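Local structure of glycoside hydrolase family 5 (Aspergillus oryzae, 6LA0) at residues Q346-Q349 with A350-W353; F355-F358 with I359-Y363. The protein acts as a secreted rutinosidase, a family 5 glycoside hydrolase that releases rutinose from flavonoid glycosides such as rutin, and may also act on beta-1,3-glucans. One frame throughout, in Å; residues are numbered along the deposited sequence.

Interaction 1: residues Q346-Q349 with A350-W353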
ATOM      1  N   GLN A 346      11.217  23.279  -6.324  1.00 21.30           N
ATOM      2  CA  GLN A 346       9.971  23.852  -6.822  1.00 20.84           C
ATOM      3  C   GLN A 346       8.751  23.177  -6.189  1.00 17.63           C
ATOM      4  O   GLN A 346       8.589  21.953  -6.274  1.00 17.46           O
ATOM      5  CB  GLN A 346       9.936  23.739  -8.349  1.00 21.45           C
ATOM      6  CG  GLN A 346      11.084  24.530  -9.023  1.00 19.42           C
ATOM      7  CD  GLN A 346      11.220  24.275 -10.511  1.00 24.71           C
ATOM      8  OE1 GLN A 346      10.479  23.487 -11.094  1.00 22.01           O
ATOM      9  NE2 GLN A 346      12.197  24.937 -11.137  1.00 27.33           N
ATOM     10  N   GLY A 347       7.891  23.979  -5.561  1.00 17.61           N
ATOM     11  CA  GLY A 347       6.548  23.536  -5.229  1.00 16.72           C
ATOM     12  C   GLY A 347       6.412  22.878  -3.870  1.00 18.31           C
ATOM     13  O   GLY A 347       7.201  23.085  -2.944  1.00 21.18           O
ATOM     14  N   THR A 348       5.347  22.083  -3.751  1.00 16.02           N
ATOM     15  CA  THR A 348       5.016  21.351  -2.535  1.00 19.07           C
ATOM     16  C   THR A 348       4.866  19.869  -2.873  1.00 16.29           C
ATOM     17  O   THR A 348       4.874  19.476  -4.038  1.00 17.47           O
ATOM     18  CB  THR A 348       3.706  21.854  -1.907  1.00 17.64           C
ATOM     19  OG1 THR A 348       2.616  21.356  -2.685  1.00 19.09           O
ATOM     20  CG2 THR A 348       3.636  23.386  -1.885  1.00 19.56           C
ATOM     21  N   GLN A 349       4.644  19.037  -1.849  1.00 23.29           N
ATOM     22  CA  GLN A 349       4.454  17.610  -2.116  1.00 17.04           C
ATOM     23  C   GLN A 349       3.278  17.366  -3.057  1.00 20.87           C
ATOM     24  O   GLN A 349       3.295  16.400  -3.831  1.00 17.73           O
ATOM     25  CB  GLN A 349       4.251  16.837  -0.805  1.00 18.72           C
ATOM     26  CG  GLN A 349       5.474  16.845   0.119  1.00 20.42           C
ATOM     27  CD  GLN A 349       5.376  15.806   1.223  1.00 24.01           C
ATOM     28  OE1 GLN A 349       4.454  15.841   2.033  1.00 21.12           O
ATOM     29  NE2 GLN A 349       6.334  14.874   1.263  1.00 21.19           N
ATOM     30  N   ALA A 350       2.263  18.242  -3.036  1.00 16.73           N
ATOM     31  CA  ALA A 350       1.087  18.006  -3.869  1.00 19.94           C
ATOM     32  C   ALA A 350       1.396  18.103  -5.352  1.00 16.64           C
ATOM     33  O   ALA A 350       0.617  17.593  -6.168  1.00 19.14           O
ATOM     34  CB  ALA A 350      -0.035  18.988  -3.517  1.00 19.66           C
ATOM     35  N   ASP A 351       2.525  18.711  -5.722  1.00 21.36           N
ATOM     36  CA  ASP A 351       2.932  18.753  -7.115  1.00 17.97           C
ATOM     37  C   ASP A 351       3.614  17.460  -7.569  1.00 18.20           C
ATOM     38  O   ASP A 351       3.736  17.239  -8.778  1.00 19.27           O
ATOM     39  CB  ASP A 351       3.848  19.972  -7.339  1.00 17.62           C
ATOM     40  CG  ASP A 351       3.171  21.306  -6.932  1.00 18.14           C
ATOM     41  OD1 ASP A 351       2.143  21.636  -7.550  1.00 19.36           O
ATOM     42  OD2 ASP A 351       3.650  21.996  -5.993  1.00 15.10           O
ATOM     43  N   TYR A 352       4.007  16.577  -6.640  1.00 19.29           N
ATOM     44  CA  TYR A 352       4.770  15.378  -6.974  1.00 21.11           C
ATOM     45  C   TYR A 352       4.117  14.067  -6.567  1.00 18.53           C
ATOM     46  O   TYR A 352       4.492  13.021  -7.123  1.00 18.24           O
ATOM     47  CB  TYR A 352       6.172  15.448  -6.345  1.00 16.59           C
ATOM     48  CG  TYR A 352       6.908  16.674  -6.803  1.00 17.19           C
ATOM     49  CD1 TYR A 352       7.704  16.638  -7.940  1.00 17.91           C
ATOM     50  CD2 TYR A 352       6.786  17.881  -6.118  1.00 19.30           C
ATOM     51  CE1 TYR A 352       8.366  17.769  -8.380  1.00 20.96           C
ATOM     52  CE2 TYR A 352       7.452  19.033  -6.554  1.00 17.66           C
ATOM     53  CZ  TYR A 352       8.242  18.962  -7.686  1.00 21.92           C
ATOM     54  OH  TYR A 352       8.905  20.081  -8.131  1.00 19.37           O
ATOM     55  N   TRP A 353       3.161  14.077  -5.636  1.00 20.05           N
ATOM     56  CA  TRP A 353       2.547  12.849  -5.141  1.00 17.79           C
ATOM     57  C   TRP A 353       1.132  12.643  -5.656  1.00 21.39           C
ATOM     58  O   TRP A 353       0.458  11.693  -5.231  1.00 19.87           O
ATOM     59  CB  TRP A 353       2.519  12.849  -3.615  1.00 19.78           C
ATOM     60  CG  TRP A 353       3.842  12.818  -2.942  1.00 19.20           C
ATOM     61  CD1 TRP A 353       4.714  13.843  -2.806  1.00 15.47           C
ATOM     62  CD2 TRP A 353       4.420  11.698  -2.253  1.00 21.67           C
ATOM     63  NE1 TRP A 353       5.817  13.439  -2.088  1.00 21.92           N
ATOM     64  CE2 TRP A 353       5.660  12.121  -1.739  1.00 20.58           C
ATOM     65  CE3 TRP A 353       4.010  10.378  -2.025  1.00 22.95           C
ATOM     66  CZ2 TRP A 353       6.495  11.275  -1.007  1.00 21.11           C
ATOM     67  CZ3 TRP A 353       4.841   9.537  -1.295  1.00 19.38           C
ATOM     68  CH2 TRP A 353       6.069   9.989  -0.798  1.00 25.64           C
TER
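The carboxylate of Asp-351 takes the backbone N-H of Thr-348 on OD2, using the anti lone pair, at an N-O distance of 2.8 Å. With an N-H...O angle of 174° this bond is close to straight. Two residues before Thr-348, the carbonyl of Gln-346 receives the phenol of Tyr-352, OH to O 2.7 Å, the donor tilted moderately out of the carbonyl plane. The tyrosine reaches that far because CG lies anti to its own carbonyl carbon (chi1 -58°), sending the ring back along the preceding residues, with Gln-346 O in the ring plane at its edge.

Thr-348 holds the turn with two oxygens: its side-chain OG1 accepts from Ala-350 N at 3.2 Å, while its O accepts from Asp-351 N at 3.0 Å. Next, Gln-349 O is shared by two donors. Tyr-352 N arrives from well above the carbonyl plane, whereas Trp-353 N comes at 2.9 Å almost in line with the C=O bond of Gln-349.

Beyond the polar bonds, Gly-347 CA sits 3.4 Å from Asp-351 OD2; its positive phi suits glycine. The side chains of Gln-349 and Trp-353 run side by side, the CB of Gln-349 lying 3.6 Å from CD1 of Trp-353, with amide and indole planes 65° apart. Both polar ends, Gln-349 NE2 and Trp-353 NE1, donate to OE1 of Gln-302 on strand 294-303 of the TIM barrel, and the indole also stacks on Phe-337.

In this loop between strand 329-332 and helix 355-360, OG1 to Ala-350 N closes an ST turn, and the bond from Asp-351 N to Thr-348 O makes it an ST motif. The return bond to Asp-351 OD2 recalls a capping box, here on a single turn and with OG1 bonding one residue earlier.

Interaction 2: residues F355-F358 with I359-Y363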
ATOM      1  N   PHE A 355      -1.147  11.646  -8.469  1.00 17.97           N
ATOM      2  CA  PHE A 355      -1.164  10.985  -9.771  1.00 16.52           C
ATOM      3  C   PHE A 355      -2.209  11.593 -10.701  1.00 18.55           C
ATOM      4  O   PHE A 355      -2.051  11.533 -11.925  1.00 17.33           O
ATOM      5  CB  PHE A 355      -1.395   9.475  -9.600  1.00 19.34           C
ATOM      6  CG  PHE A 355      -1.007   8.669 -10.802  1.00 20.50           C
ATOM      7  CD1 PHE A 355       0.318   8.362 -11.047  1.00 20.94           C
ATOM      8  CD2 PHE A 355      -1.966   8.246 -11.709  1.00 23.58           C
ATOM      9  CE1 PHE A 355       0.680   7.623 -12.167  1.00 21.73           C
ATOM     10  CE2 PHE A 355      -1.615   7.510 -12.827  1.00 19.47           C
ATOM     11  CZ  PHE A 355      -0.290   7.193 -13.054  1.00 20.02           C
ATOM     12  N   GLU A 356      -3.275  12.188 -10.149  1.00 17.27           N
ATOM     13  CA  GLU A 356      -4.324  12.760 -10.993  1.00 19.18           C
ATOM     14  C   GLU A 356      -3.790  13.887 -11.875  1.00 19.25           C
ATOM     15  O   GLU A 356      -4.266  14.085 -13.001  1.00 17.93           O
ATOM     16  CB  GLU A 356      -5.476  13.278 -10.127  1.00 19.38           C
ATOM     17  CG  GLU A 356      -6.585  13.951 -10.927  1.00 24.68           C
ATOM     18  CD  GLU A 356      -7.776  14.342 -10.068  1.00 23.33           C
ATOM     19  OE1 GLU A 356      -7.579  14.830  -8.927  1.00 22.44           O
ATOM     20  OE2 GLU A 356      -8.913  14.159 -10.547  1.00 24.63           O
ATOM     21  N   TYR A 357      -2.835  14.661 -11.364  1.00 17.38           N
ATOM     22  CA  TYR A 357      -2.266  15.746 -12.158  1.00 19.47           C
ATOM     23  C   TYR A 357      -1.524  15.208 -13.378  1.00 21.27           C
ATOM     24  O   TYR A 357      -1.631  15.774 -14.475  1.00 20.36           O
ATOM     25  CB  TYR A 357      -1.352  16.596 -11.278  1.00 17.29           C
ATOM     26  CG  TYR A 357      -0.729  17.766 -12.008  1.00 20.58           C
ATOM     27  CD1 TYR A 357       0.444  17.607 -12.738  1.00 19.40           C
ATOM     28  CD2 TYR A 357      -1.312  19.025 -11.970  1.00 22.24           C
ATOM     29  CE1 TYR A 357       1.014  18.660 -13.411  1.00 18.19           C
ATOM     30  CE2 TYR A 357      -0.729  20.101 -12.647  1.00 21.35           C
ATOM     31  CZ  TYR A 357       0.427  19.905 -13.362  1.00 19.21           C
ATOM     32  OH  TYR A 357       1.016  20.967 -14.036  1.00 20.21           O
ATOM     33  N   PHE A 358      -0.773  14.110 -13.210  1.00 22.53           N
ATOM     34  CA  PHE A 358      -0.095  13.493 -14.352  1.00 20.13           C
ATOM     35  C   PHE A 358      -1.101  13.084 -15.423  1.00 22.83           C
ATOM     36  O   PHE A 358      -0.863  13.274 -16.622  1.00 19.84           O
ATOM     37  CB  PHE A 358       0.699  12.255 -13.925  1.00 18.91           C
ATOM     38  CG  PHE A 358       1.662  12.477 -12.797  1.00 19.73           C
ATOM     39  CD1 PHE A 358       2.191  13.726 -12.532  1.00 17.33           C
ATOM     40  CD2 PHE A 358       2.055  11.400 -12.001  1.00 17.80           C
ATOM     41  CE1 PHE A 358       3.098  13.912 -11.495  1.00 18.41           C
ATOM     42  CE2 PHE A 358       2.946  11.574 -10.955  1.00 19.17           C
ATOM     43  CZ  PHE A 358       3.467  12.835 -10.700  1.00 20.72           C
ATOM     44  N   ILE A 359      -2.231  12.502 -15.002  1.00 17.62           N
ATOM     45  CA  ILE A 359      -3.280  12.117 -15.943  1.00 17.09           C
ATOM     46  C   ILE A 359      -3.853  13.349 -16.629  1.00 18.21           C
ATOM     47  O   ILE A 359      -4.049  13.366 -17.850  1.00 18.63           O
ATOM     48  CB  ILE A 359      -4.394  11.343 -15.213  1.00 19.61           C
ATOM     49  CG1 ILE A 359      -3.953   9.916 -14.837  1.00 18.60           C
ATOM     50  CG2 ILE A 359      -5.675  11.319 -16.059  1.00 22.01           C
ATOM     51  CD1 ILE A 359      -5.049   9.165 -14.090  1.00 19.81           C
ATOM     52  N   ASP A 360      -4.185  14.379 -15.838  1.00 21.85           N
ATOM     53  CA  ASP A 360      -4.885  15.546 -16.372  1.00 21.77           C
ATOM     54  C   ASP A 360      -4.022  16.361 -17.332  1.00 24.45           C
ATOM     55  O   ASP A 360      -4.562  17.061 -18.192  1.00 24.85           O
ATOM     56  CB  ASP A 360      -5.360  16.452 -15.233  1.00 20.90           C
ATOM     57  CG  ASP A 360      -6.585  15.920 -14.517  1.00 22.13           C
ATOM     58  OD1 ASP A 360      -7.272  15.013 -15.048  1.00 24.37           O
ATOM     59  OD2 ASP A 360      -6.861  16.423 -13.408  1.00 25.83           O
ATOM     60  N   HIS A 361      -2.701  16.276 -17.230  1.00 23.30           N
ATOM     61  CA  HIS A 361      -1.833  17.058 -18.098  1.00 21.46           C
ATOM     62  C   HIS A 361      -1.130  16.196 -19.138  1.00 24.50           C
ATOM     63  O   HIS A 361      -0.126  16.617 -19.716  1.00 21.62           O
ATOM     64  CB  HIS A 361      -0.860  17.867 -17.240  1.00 23.15           C
ATOM     65  CG  HIS A 361      -1.557  18.897 -16.402  1.00 25.45           C
ATOM     66  ND1 HIS A 361      -1.531  20.246 -16.692  1.00 26.24           N
ATOM     67  CD2 HIS A 361      -2.370  18.761 -15.327  1.00 23.86           C
ATOM     68  CE1 HIS A 361      -2.267  20.899 -15.809  1.00 22.97           C
ATOM     69  NE2 HIS A 361      -2.787  20.021 -14.968  1.00 25.11           N
ATOM     70  N   GLY A 362      -1.663  15.000 -19.395  1.00 23.94           N
ATOM     71  CA  GLY A 362      -1.261  14.184 -20.523  1.00 20.70           C
ATOM     72  C   GLY A 362       0.022  13.402 -20.370  1.00 26.47           C
ATOM     73  O   GLY A 362       0.597  12.984 -21.379  1.00 23.26           O
ATOM     74  N   TYR A 363       0.498  13.189 -19.142  1.00 23.47           N
ATOM     75  CA  TYR A 363       1.747  12.463 -18.950  1.00 22.52           C
ATOM     76  C   TYR A 363       1.594  10.950 -19.106  1.00 20.58           C
ATOM     77  O   TYR A 363       2.590  10.266 -19.386  1.00 19.12           O
ATOM     78  CB  TYR A 363       2.322  12.733 -17.555  1.00 20.75           C
ATOM     79  CG  TYR A 363       2.658  14.170 -17.202  1.00 20.14           C
ATOM     80  CD1 TYR A 363       2.510  15.211 -18.120  1.00 19.85           C
ATOM     81  CD2 TYR A 363       3.143  14.480 -15.941  1.00 19.22           C
ATOM     82  CE1 TYR A 363       2.836  16.532 -17.767  1.00 21.10           C
ATOM     83  CE2 TYR A 363       3.469  15.781 -15.588  1.00 18.80           C
ATOM     84  CZ  TYR A 363       3.314  16.801 -16.497  1.00 21.43           C
ATOM     85  OH  TYR A 363       3.645  18.092 -16.116  1.00 22.09           O
TER
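A chi1 of -179° swings the phenol of Tyr-357 away from its own backbone N, and one helical turn on His-361 has CG anti to its carbonyl carbon (chi1 -65°); these torsions lay one ring over the other. The result is an offset stack with centroids 3.8 Å apart and planes inclined by 20°. CD2 of His-361 lies over the centre of the phenol, and NE2 of His-361 comes within 3.1 Å of CE2 of Tyr-357, a tight approach.

Backbone bonds set this spacing: Ile-359 N to Phe-355 O, Asp-360 N to Glu-356 O and His-361 N to Tyr-357 O, the last 3.0 Å long. The helix then ends in a Schellman motif. Tyr-363 N reaches back to Phe-358 O at 2.9 Å, and Gly-362, with positive phi, gives its N to Ile-359 O at 3.3 Å. The reversal brings Tyr-363 beside Phe-358, CD2 to CD1 3.6 Å, although the nearly parallel rings have slid apart and barely overlap. The side chains of Phe-355 and Ile-359 cross at about a right angle, CE2 of the ring against CG1.

Glu-356 and Asp-360 bring like charges close, OE2 to OD2 4.2 Å. Lys-79 NZ bridges Glu-356 OE2 and Asp-360 OD1, which probably offsets the repulsion.

Lys-79 belongs to helix 74-81, against which Ile-359 also packs. Phe-358 and Tyr-363 instead meet helix 312-326, through Val-316 and through Arg-312 and Glu-313. Phe-358 meets the Tyr-332 ring edge-to-face and Phe-355 meets it obliquely, so the short helix 355-360 lies against two helices and barrel strand 329-332.

In the fold
The two contacts follow one another after strand 329-332, their centres 13 Å apart, and meet where Tyr-352 O lies 3.7 Å from Phe-358 CZ. Their centres lie about 20 and 21 Å from that of the chain; Tyr-352, Trp-353, Phe-355 and Phe-358 are buried, while Gln-346, Asp-360 and His-361 are exposed. Interaction 1 is held chiefly by polar bonds among backbone, carboxylate and hydroxyl groups; interaction 2 combines regular helical bonds with aromatic and aliphatic packing. They share neighbours: Tyr-332 also bonds Tyr-352 O, Thr-334 pairs by backbone with Trp-353 and Phe-355, and Arg-312 also bonds Asp-351 O. Interaction 1 reaches a strand, interaction 2 mainly helices.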